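Local coordinates for protein beta-Ala-His dipeptidase (Homo sapiens, PDB 3DLJ) that hydrolyses Xaa-His dipeptides, above all carnosine and anserine, as a secreted homodimeric zinc metallopeptidase of the M20 family with two zinc ions per subunit, at residues 17-31 with 462-476. Numbering follows the deposited sequence.
Sequences FQYIDLHQDEFVQTL and INRWNYIEGTKLFAA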
ATOM      1  N   PHE A  17       3.003  14.017  25.044  1.00 32.16           N
ATOM      2  CA  PHE A  17       4.205  14.207  24.212  1.00 32.34           C
ATOM      3  C   PHE A  17       5.478  13.872  24.983  1.00 32.62           C
ATOM      4  O   PHE A  17       6.374  13.222  24.438  1.00 33.25           O
ATOM      5  CB  PHE A  17       4.291  15.651  23.688  1.00 32.04           C
ATOM      6  CG  PHE A  17       3.391  15.947  22.499  1.00 32.76           C
ATOM      7  CD1 PHE A  17       2.280  15.154  22.203  1.00 33.42           C
ATOM      8  CD2 PHE A  17       3.653  17.047  21.681  1.00 34.69           C
ATOM      9  CE1 PHE A  17       1.454  15.446  21.125  1.00 33.00           C
ATOM     10  CE2 PHE A  17       2.833  17.340  20.588  1.00 34.13           C
ATOM     11  CZ  PHE A  17       1.729  16.543  20.319  1.00 33.00           C
ATOM     12  N   GLN A  18       5.557  14.333  26.235  1.00 32.65           N
ATOM     13  CA  GLN A  18       6.658  13.997  27.136  1.00 33.23           C
ATOM     14  C   GLN A  18       6.785  12.481  27.265  1.00 31.65           C
ATOM     15  O   GLN A  18       7.880  11.958  27.156  1.00 32.18           O
ATOM     16  CB  GLN A  18       6.465  14.594  28.546  1.00 32.47           C
ATOM     17  CG  GLN A  18       6.428  16.108  28.662  1.00 35.57           C
ATOM     18  CD  GLN A  18       5.980  16.603  30.078  1.00 35.59           C
ATOM     19  OE1 GLN A  18       6.136  15.893  31.103  1.00 38.12           O
ATOM     20  NE2 GLN A  18       5.440  17.816  30.126  1.00 35.14           N
ATOM     21  N   TYR A  19       5.666  11.798  27.526  1.00 31.17           N
ATOM     22  CA  TYR A  19       5.605  10.321  27.640  1.00 30.61           C
ATOM     23  C   TYR A  19       6.189   9.639  26.396  1.00 30.21           C
ATOM     24  O   TYR A  19       7.067   8.782  26.494  1.00 30.78           O
ATOM     25  CB  TYR A  19       4.156   9.842  27.913  1.00 30.55           C
ATOM     26  CG  TYR A  19       4.010   8.354  28.176  1.00 29.79           C
ATOM     27  CD1 TYR A  19       3.927   7.843  29.482  1.00 30.24           C
ATOM     28  CD2 TYR A  19       3.969   7.451  27.115  1.00 28.65           C
ATOM     29  CE1 TYR A  19       3.795   6.450  29.714  1.00 29.72           C
ATOM     30  CE2 TYR A  19       3.851   6.098  27.326  1.00 29.45           C
ATOM     31  CZ  TYR A  19       3.766   5.593  28.617  1.00 30.88           C
ATOM     32  OH  TYR A  19       3.653   4.218  28.744  1.00 31.94           O
ATOM     33  N   ILE A  20       5.702  10.037  25.231  1.00 30.53           N
ATOM     34  CA  ILE A  20       6.175   9.503  23.949  1.00 30.73           C
ATOM     35  C   ILE A  20       7.708   9.665  23.785  1.00 31.63           C
ATOM     36  O   ILE A  20       8.377   8.709  23.415  1.00 31.88           O
ATOM     37  CB  ILE A  20       5.352  10.076  22.742  1.00 30.50           C
ATOM     38  CG1 ILE A  20       3.895   9.589  22.800  1.00 30.24           C
ATOM     39  CG2 ILE A  20       5.970   9.659  21.422  1.00 30.63           C
ATOM     40  CD1 ILE A  20       2.825  10.492  22.043  1.00 28.10           C
ATOM     41  N   ASP A  21       8.259  10.846  24.105  1.00 32.78           N
ATOM     42  CA  ASP A  21       9.723  11.056  24.066  1.00 33.50           C
ATOM     43  C   ASP A  21      10.499  10.205  25.051  1.00 33.34           C
ATOM     44  O   ASP A  21      11.551   9.687  24.694  1.00 33.65           O
ATOM     45  CB  ASP A  21      10.115  12.523  24.282  1.00 34.38           C
ATOM     46  CG  ASP A  21       9.843  13.406  23.068  1.00 36.93           C
ATOM     47  OD1 ASP A  21       9.893  12.950  21.883  1.00 39.08           O
ATOM     48  OD2 ASP A  21       9.578  14.591  23.325  1.00 39.86           O
ATOM     49  N   LEU A  22      10.004  10.074  26.285  1.00 33.54           N
ATOM     50  CA  LEU A  22      10.610   9.154  27.281  1.00 33.26           C
ATOM     51  C   LEU A  22      10.485   7.659  26.948  1.00 33.07           C
ATOM     52  O   LEU A  22      11.353   6.878  27.332  1.00 32.98           O
ATOM     53  CB  LEU A  22      10.028   9.385  28.676  1.00 33.55           C
ATOM     54  CG  LEU A  22      10.364  10.711  29.394  1.00 36.48           C
ATOM     55  CD1 LEU A  22       9.392  11.015  30.557  1.00 35.08           C
ATOM     56  CD2 LEU A  22      11.841  10.718  29.866  1.00 37.28           C
ATOM     57  N   HIS A  23       9.403   7.241  26.285  1.00 32.49           N
ATOM     58  CA  HIS A  23       9.206   5.796  26.021  1.00 32.20           C
ATOM     59  C   HIS A  23       9.568   5.379  24.616  1.00 32.14           C
ATOM     60  O   HIS A  23       9.244   4.270  24.201  1.00 32.48           O
ATOM     61  CB  HIS A  23       7.781   5.362  26.368  1.00 31.34           C
ATOM     62  CG  HIS A  23       7.511   5.407  27.835  1.00 32.46           C
ATOM     63  ND1 HIS A  23       7.267   6.592  28.512  1.00 32.61           N
ATOM     64  CD2 HIS A  23       7.520   4.430  28.770  1.00 29.99           C
ATOM     65  CE1 HIS A  23       7.116   6.331  29.797  1.00 30.18           C
ATOM     66  NE2 HIS A  23       7.261   5.031  29.979  1.00 32.22           N
ATOM     67  N   GLN A  24      10.250   6.260  23.887  1.00 32.12           N
ATOM     68  CA  GLN A  24      10.544   6.009  22.473  1.00 32.91           C
ATOM     69  C   GLN A  24      11.370   4.747  22.189  1.00 32.43           C
ATOM     70  O   GLN A  24      11.142   4.078  21.173  1.00 32.58           O
ATOM     71  CB  GLN A  24      11.162   7.239  21.789  1.00 32.06           C
ATOM     72  CG  GLN A  24      12.556   7.629  22.235  1.00 32.78           C
ATOM     73  CD  GLN A  24      13.057   8.870  21.493  1.00 34.10           C
ATOM     74  OE1 GLN A  24      13.473   8.797  20.333  1.00 36.84           O
ATOM     75  NE2 GLN A  24      12.991  10.011  22.150  1.00 30.59           N
ATOM     76  N   ASP A  25      12.326   4.435  23.059  1.00 32.21           N
ATOM     77  CA  ASP A  25      13.189   3.263  22.865  1.00 32.59           C
ATOM     78  C   ASP A  25      12.403   1.977  23.070  1.00 32.78           C
ATOM     79  O   ASP A  25      12.666   0.973  22.395  1.00 32.68           O
ATOM     80  CB  ASP A  25      14.404   3.300  23.796  1.00 32.72           C
ATOM     81  CG  ASP A  25      15.462   4.329  23.356  1.00 32.46           C
ATOM     82  OD1 ASP A  25      15.399   4.860  22.230  1.00 32.73           O
ATOM     83  OD2 ASP A  25      16.373   4.602  24.153  1.00 33.45           O
ATOM     84  N   GLU A  26      11.449   2.031  24.006  1.00 32.86           N
ATOM     85  CA  GLU A  26      10.452   0.980  24.210  1.00 34.08           C
ATOM     86  C   GLU A  26       9.499   0.856  23.016  1.00 32.74           C
ATOM     87  O   GLU A  26       9.104  -0.246  22.670  1.00 32.54           O
ATOM     88  CB  GLU A  26       9.636   1.225  25.472  1.00 33.29           C
ATOM     89  CG  GLU A  26      10.277   0.736  26.769  1.00 37.83           C
ATOM     90  CD  GLU A  26       9.539   1.281  28.016  1.00 38.65           C
ATOM     91  OE1 GLU A  26       8.295   1.483  27.931  1.00 44.15           O
ATOM     92  OE2 GLU A  26      10.202   1.516  29.067  1.00 43.43           O
ATOM     93  N   PHE A  27       9.132   1.983  22.397  1.00 32.02           N
ATOM     94  CA  PHE A  27       8.222   1.948  21.264  1.00 31.10           C
ATOM     95  C   PHE A  27       8.955   1.270  20.086  1.00 30.46           C
ATOM     96  O   PHE A  27       8.357   0.534  19.353  1.00 30.28           O
ATOM     97  CB  PHE A  27       7.736   3.358  20.868  1.00 31.15           C
ATOM     98  CG  PHE A  27       6.735   4.014  21.845  1.00 31.03           C
ATOM     99  CD1 PHE A  27       6.089   3.286  22.839  1.00 31.22           C
ATOM    100  CD2 PHE A  27       6.421   5.374  21.712  1.00 29.62           C
ATOM    101  CE1 PHE A  27       5.165   3.881  23.686  1.00 30.96           C
ATOM    102  CE2 PHE A  27       5.505   5.984  22.544  1.00 29.42           C
ATOM    103  CZ  PHE A  27       4.870   5.248  23.547  1.00 30.94           C
ATOM    104  N   VAL A  28      10.250   1.558  19.936  1.00 30.14           N
ATOM    105  CA  VAL A  28      11.129   1.033  18.890  1.00 29.32           C
ATOM    106  C   VAL A  28      11.473  -0.440  19.118  1.00 30.00           C
ATOM    107  O   VAL A  28      11.682  -1.179  18.161  1.00 30.33           O
ATOM    108  CB  VAL A  28      12.466   1.858  18.801  1.00 29.22           C
ATOM    109  CG1 VAL A  28      13.534   1.121  17.969  1.00 28.46           C
ATOM    110  CG2 VAL A  28      12.216   3.244  18.230  1.00 28.19           C
ATOM    111  N   GLN A  29      11.522  -0.869  20.379  1.00 29.87           N
ATOM    112  CA  GLN A  29      11.746  -2.271  20.679  1.00 30.33           C
ATOM    113  C   GLN A  29      10.483  -3.084  20.412  1.00 30.12           C
ATOM    114  O   GLN A  29      10.580  -4.211  19.949  1.00 30.27           O
ATOM    115  CB  GLN A  29      12.237  -2.462  22.132  1.00 30.77           C
ATOM    116  CG  GLN A  29      12.250  -3.899  22.604  1.00 30.92           C
ATOM    117  CD  GLN A  29      13.326  -4.748  21.925  1.00 33.92           C
ATOM    118  OE1 GLN A  29      14.387  -4.252  21.540  1.00 33.92           O
ATOM    119  NE2 GLN A  29      13.049  -6.037  21.786  1.00 32.80           N
ATOM    120  N   THR A  30       9.304  -2.534  20.706  1.00 29.93           N
ATOM    121  CA  THR A  30       8.075  -3.229  20.330  1.00 30.61           C
ATOM    122  C   THR A  30       8.022  -3.409  18.807  1.00 31.05           C
ATOM    123  O   THR A  30       7.694  -4.491  18.321  1.00 31.57           O
ATOM    124  CB  THR A  30       6.819  -2.520  20.810  1.00 30.91           C
ATOM    125  OG1 THR A  30       6.870  -2.407  22.236  1.00 31.82           O
ATOM    126  CG2 THR A  30       5.577  -3.318  20.418  1.00 29.33           C
ATOM    127  N   LEU A  31       8.388  -2.375  18.054  1.00 30.48           N
ATOM    128  CA  LEU A  31       8.405  -2.520  16.612  1.00 30.10           C
ATOM    129  C   LEU A  31       9.379  -3.619  16.160  1.00 30.58           C
ATOM    130  O   LEU A  31       9.049  -4.417  15.290  1.00 31.31           O
ATOM    131  CB  LEU A  31       8.674  -1.173  15.927  1.00 29.75           C
ATOM    132  CG  LEU A  31       8.715  -1.187  14.395  1.00 29.92           C
ATOM    133  CD1 LEU A  31       7.418  -1.748  13.806  1.00 27.59           C
ATOM    134  CD2 LEU A  31       9.021   0.226  13.840  1.00 28.63           C
ATOM    135  N   ILE A 462      11.446   2.523   8.306  1.00 30.33           N
ATOM    136  CA  ILE A 462      10.769   3.732   8.690  1.00 29.59           C
ATOM    137  C   ILE A 462      11.796   4.549   9.468  1.00 30.20           C
ATOM    138  O   ILE A 462      12.602   3.971  10.221  1.00 29.84           O
ATOM    139  CB  ILE A 462       9.458   3.478   9.501  1.00 29.81           C
ATOM    140  CG1 ILE A 462       8.626   4.779   9.576  1.00 28.71           C
ATOM    141  CG2 ILE A 462       9.749   2.852  10.906  1.00 28.96           C
ATOM    142  CD1 ILE A 462       7.276   4.624  10.195  1.00 29.91           C
ATOM    143  N   ASN A 463      11.813   5.873   9.267  1.00 29.74           N
ATOM    144  CA  ASN A 463      12.642   6.740  10.112  1.00 30.75           C
ATOM    145  C   ASN A 463      12.144   6.781  11.559  1.00 30.48           C
ATOM    146  O   ASN A 463      10.941   6.883  11.795  1.00 29.44           O
ATOM    147  CB  ASN A 463      12.724   8.175   9.555  1.00 31.04           C
ATOM    148  CG  ASN A 463      13.258   8.222   8.137  1.00 33.53           C
ATOM    149  OD1 ASN A 463      13.929   7.300   7.686  1.00 36.25           O
ATOM    150  ND2 ASN A 463      12.969   9.301   7.428  1.00 35.47           N
ATOM    151  N   ARG A 464      13.065   6.706  12.524  1.00 31.24           N
ATOM    152  CA  ARG A 464      12.699   6.853  13.944  1.00 32.43           C
ATOM    153  C   ARG A 464      11.894   8.141  14.180  1.00 32.10           C
ATOM    154  O   ARG A 464      10.906   8.141  14.919  1.00 32.21           O
ATOM    155  CB  ARG A 464      13.945   6.834  14.846  1.00 32.49           C
ATOM    156  CG  ARG A 464      13.629   7.084  16.314  1.00 33.75           C
ATOM    157  CD  ARG A 464      14.874   7.333  17.177  1.00 33.42           C
ATOM    158  NE  ARG A 464      15.495   6.080  17.586  1.00 33.08           N
ATOM    159  CZ  ARG A 464      15.248   5.429  18.721  1.00 33.28           C
ATOM    160  NH1 ARG A 464      15.885   4.298  18.958  1.00 31.32           N
ATOM    161  NH2 ARG A 464      14.374   5.891  19.612  1.00 31.47           N
ATOM    162  N   TRP A 465      12.310   9.230  13.534  1.00 31.97           N
ATOM    163  CA  TRP A 465      11.640  10.513  13.696  1.00 32.30           C
ATOM    164  C   TRP A 465      10.188  10.460  13.231  1.00 31.81           C
ATOM    165  O   TRP A 465       9.292  10.953  13.934  1.00 32.03           O
ATOM    166  CB  TRP A 465      12.407  11.587  12.954  1.00 33.80           C
ATOM    167  CG  TRP A 465      11.905  12.983  13.126  1.00 35.08           C
ATOM    168  CD1 TRP A 465      12.177  13.846  14.167  1.00 36.20           C
ATOM    169  CD2 TRP A 465      11.102  13.720  12.193  1.00 36.66           C
ATOM    170  NE1 TRP A 465      11.564  15.059  13.942  1.00 35.39           N
ATOM    171  CE2 TRP A 465      10.900  15.010  12.742  1.00 35.84           C
ATOM    172  CE3 TRP A 465      10.511  13.405  10.958  1.00 36.96           C
ATOM    173  CZ2 TRP A 465      10.135  15.994  12.092  1.00 37.37           C
ATOM    174  CZ3 TRP A 465       9.754  14.387  10.307  1.00 37.19           C
ATOM    175  CH2 TRP A 465       9.579  15.667  10.874  1.00 36.86           C
ATOM    176  N   ASN A 466       9.957   9.850  12.067  1.00 30.76           N
ATOM    177  CA  ASN A 466       8.604   9.646  11.541  1.00 30.29           C
ATOM    178  C   ASN A 466       7.730   8.771  12.425  1.00 29.95           C
ATOM    179  O   ASN A 466       6.544   9.058  12.607  1.00 30.33           O
ATOM    180  CB  ASN A 466       8.656   9.031  10.162  1.00 29.90           C
ATOM    181  CG  ASN A 466       9.195   9.975   9.133  1.00 30.71           C
ATOM    182  OD1 ASN A 466      10.304  10.478   9.255  1.00 31.37           O
ATOM    183  ND2 ASN A 466       8.421  10.197   8.083  1.00 31.49           N
ATOM    184  N   TYR A 467       8.321   7.707  12.962  1.00 28.73           N
ATOM    185  CA  TYR A 467       7.625   6.768  13.832  1.00 28.76           C
ATOM    186  C   TYR A 467       7.238   7.394  15.179  1.00 28.57           C
ATOM    187  O   TYR A 467       6.134   7.193  15.663  1.00 29.12           O
ATOM    188  CB  TYR A 467       8.522   5.537  14.039  1.00 27.98           C
ATOM    189  CG  TYR A 467       8.016   4.468  14.981  1.00 28.58           C
ATOM    190  CD1 TYR A 467       6.773   3.838  14.771  1.00 29.18           C
ATOM    191  CD2 TYR A 467       8.803   4.037  16.059  1.00 26.02           C
ATOM    192  CE1 TYR A 467       6.314   2.825  15.623  1.00 27.72           C
ATOM    193  CE2 TYR A 467       8.364   3.024  16.904  1.00 26.83           C
ATOM    194  CZ  TYR A 467       7.106   2.411  16.679  1.00 28.79           C
ATOM    195  OH  TYR A 467       6.643   1.397  17.532  1.00 27.52           O
ATOM    196  N   ILE A 468       8.158   8.157  15.764  1.00 29.08           N
ATOM    197  CA  ILE A 468       7.966   8.793  17.067  1.00 29.16           C
ATOM    198  C   ILE A 468       7.153  10.077  16.995  1.00 29.70           C
ATOM    199  O   ILE A 468       6.200  10.249  17.759  1.00 30.55           O
ATOM    200  CB  ILE A 468       9.317   9.026  17.771  1.00 29.00           C
ATOM    201  CG1 ILE A 468      10.012   7.678  18.018  1.00 28.87           C
ATOM    202  CG2 ILE A 468       9.125   9.782  19.093  1.00 29.54           C
ATOM    203  CD1 ILE A 468       9.182   6.656  18.827  1.00 27.26           C
ATOM    204  N   GLU A 469       7.509  10.969  16.070  1.00 30.05           N
ATOM    205  CA  GLU A 469       6.732  12.180  15.826  1.00 29.40           C
ATOM    206  C   GLU A 469       5.335  11.877  15.307  1.00 29.37           C
ATOM    207  O   GLU A 469       4.400  12.640  15.574  1.00 29.36           O
ATOM    208  CB  GLU A 469       7.470  13.117  14.869  1.00 29.76           C
ATOM    209  CG  GLU A 469       8.766  13.717  15.473  1.00 30.81           C
ATOM    210  CD  GLU A 469       8.552  14.484  16.806  1.00 31.98           C
ATOM    211  OE1 GLU A 469       9.184  14.140  17.837  1.00 35.15           O
ATOM    212  OE2 GLU A 469       7.756  15.433  16.833  1.00 32.23           O
ATOM    213  N   GLY A 470       5.192  10.758  14.583  1.00 28.99           N
ATOM    214  CA  GLY A 470       3.905  10.295  14.086  1.00 28.45           C
ATOM    215  C   GLY A 470       2.995   9.784  15.177  1.00 29.01           C
ATOM    216  O   GLY A 470       1.789   9.894  15.067  1.00 30.07           O
ATOM    217  N   THR A 471       3.570   9.189  16.221  1.00 29.07           N
ATOM    218  CA  THR A 471       2.854   8.857  17.441  1.00 28.69           C
ATOM    219  C   THR A 471       2.220  10.101  18.086  1.00 29.03           C
ATOM    220  O   THR A 471       1.055  10.064  18.511  1.00 29.46           O
ATOM    221  CB  THR A 471       3.786   8.112  18.459  1.00 28.83           C
ATOM    222  OG1 THR A 471       4.450   7.005  17.808  1.00 29.35           O
ATOM    223  CG2 THR A 471       3.005   7.618  19.670  1.00 26.02           C
ATOM    224  N   LYS A 472       2.975  11.198  18.138  1.00 28.92           N
ATOM    225  CA  LYS A 472       2.468  12.489  18.610  1.00 29.73           C
ATOM    226  C   LYS A 472       1.367  13.081  17.738  1.00 30.13           C
ATOM    227  O   LYS A 472       0.404  13.686  18.256  1.00 29.68           O
ATOM    228  CB  LYS A 472       3.607  13.493  18.720  1.00 29.78           C
ATOM    229  CG  LYS A 472       4.554  13.178  19.833  1.00 30.53           C
ATOM    230  CD  LYS A 472       5.925  13.680  19.486  1.00 32.61           C
ATOM    231  CE  LYS A 472       6.860  13.527  20.637  1.00 31.29           C
ATOM    232  NZ  LYS A 472       7.903  14.546  20.478  1.00 31.69           N
ATOM    233  N   LEU A 473       1.521  12.912  16.421  1.00 30.36           N
ATOM    234  CA  LEU A 473       0.534  13.348  15.447  1.00 30.64           C
ATOM    235  C   LEU A 473      -0.806  12.678  15.735  1.00 31.65           C
ATOM    236  O   LEU A 473      -1.858  13.339  15.770  1.00 32.47           O
ATOM    237  CB  LEU A 473       0.989  13.010  14.018  1.00 30.87           C
ATOM    238  CG  LEU A 473       0.003  13.290  12.879  1.00 29.51           C
ATOM    239  CD1 LEU A 473      -0.262  14.759  12.855  1.00 31.42           C
ATOM    240  CD2 LEU A 473       0.555  12.857  11.543  1.00 31.29           C
ATOM    241  N   PHE A 474      -0.770  11.366  15.928  1.00 31.07           N
ATOM    242  CA  PHE A 474      -1.974  10.642  16.263  1.00 30.97           C
ATOM    243  C   PHE A 474      -2.588  11.111  17.596  1.00 31.02           C
ATOM    244  O   PHE A 474      -3.816  11.237  17.722  1.00 30.96           O
ATOM    245  CB  PHE A 474      -1.715   9.114  16.238  1.00 30.32           C
ATOM    246  CG  PHE A 474      -1.525   8.532  14.853  1.00 29.57           C
ATOM    247  CD1 PHE A 474      -2.157   9.092  13.732  1.00 29.51           C
ATOM    248  CD2 PHE A 474      -0.744   7.378  14.670  1.00 28.58           C
ATOM    249  CE1 PHE A 474      -1.995   8.526  12.441  1.00 28.26           C
ATOM    250  CE2 PHE A 474      -0.571   6.785  13.370  1.00 26.99           C
ATOM    251  CZ  PHE A 474      -1.201   7.360  12.268  1.00 29.43           C
ATOM    252  N   ALA A 475      -1.744  11.343  18.599  1.00 31.59           N
ATOM    253  CA  ALA A 475      -2.202  11.910  19.898  1.00 32.06           C
ATOM    254  C   ALA A 475      -2.960  13.261  19.740  1.00 32.40           C
ATOM    255  O   ALA A 475      -4.097  13.420  20.226  1.00 32.87           O
ATOM    256  CB  ALA A 475      -1.021  12.052  20.856  1.00 31.62           C
ATOM    257  N   ALA A 476      -2.346  14.213  19.039  1.00 32.51           N
ATOM    258  CA  ALA A 476      -2.989  15.495  18.732  1.00 33.07           C
ATOM    259  C   ALA A 476      -4.334  15.321  17.984  1.00 33.81           C
ATOM    260  O   ALA A 476      -5.307  16.059  18.233  1.00 34.12           O
ATOM    261  CB  ALA A 476      -2.035  16.385  17.923  1.00 32.55           C
TER
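Lys472 and Phe17 meet where the N-terminal helices 13-22 and 24-35 pack knobs-into-holes on the C-terminal helix 464-482, within the zinc-binding domain of this M20 peptidase. The lysine lays CG over one face of the phenyl ring, a CH-pi contact 4.0 Å from the Phe17 centroid, while Ala475 and Ala476 border the ring edge. Beyond CG the lysine chain is extended, which carries Lys472 NZ to Asp21 OD1 (2.9 Å), met on the syn side but about 31° out of the carboxylate plane; Glu469 shares the ammonium and completes a salt-bridge network that probably offsets the closeness of the two carboxylates. Ile20 is the knob between Ile468, Thr471, Lys472 and Ala475, and Ile468 in turn sits among Ile20, Asp21, Gln24 and Phe27. On helix 24-35, past the break at His23, Val28 CG2 packs on one face of the Arg464 guanidinium, which a bend at chi3 (-83°) brings there. Arg464 NH2 donates to Gln24 OE1 (3.1 Å) and to Asp25 OD1 (3.0 Å) in two bent bonds, both acceptors tilted from the guanidinium plane and the Asp25 carboxylate almost perpendicular to it; NE pairs with Glu131. A leucine in place of Arg464 would probably leave Asp25 and Glu131 without this cationic partner and Gln24 OE1 without this donor. Deeper, Leu31 CD2 sits over the centre of the Tyr467 ring, and Tyr467 OH donates to Phe27 O (2.6 Å) from the face of that carbonyl opposite Leu31 N.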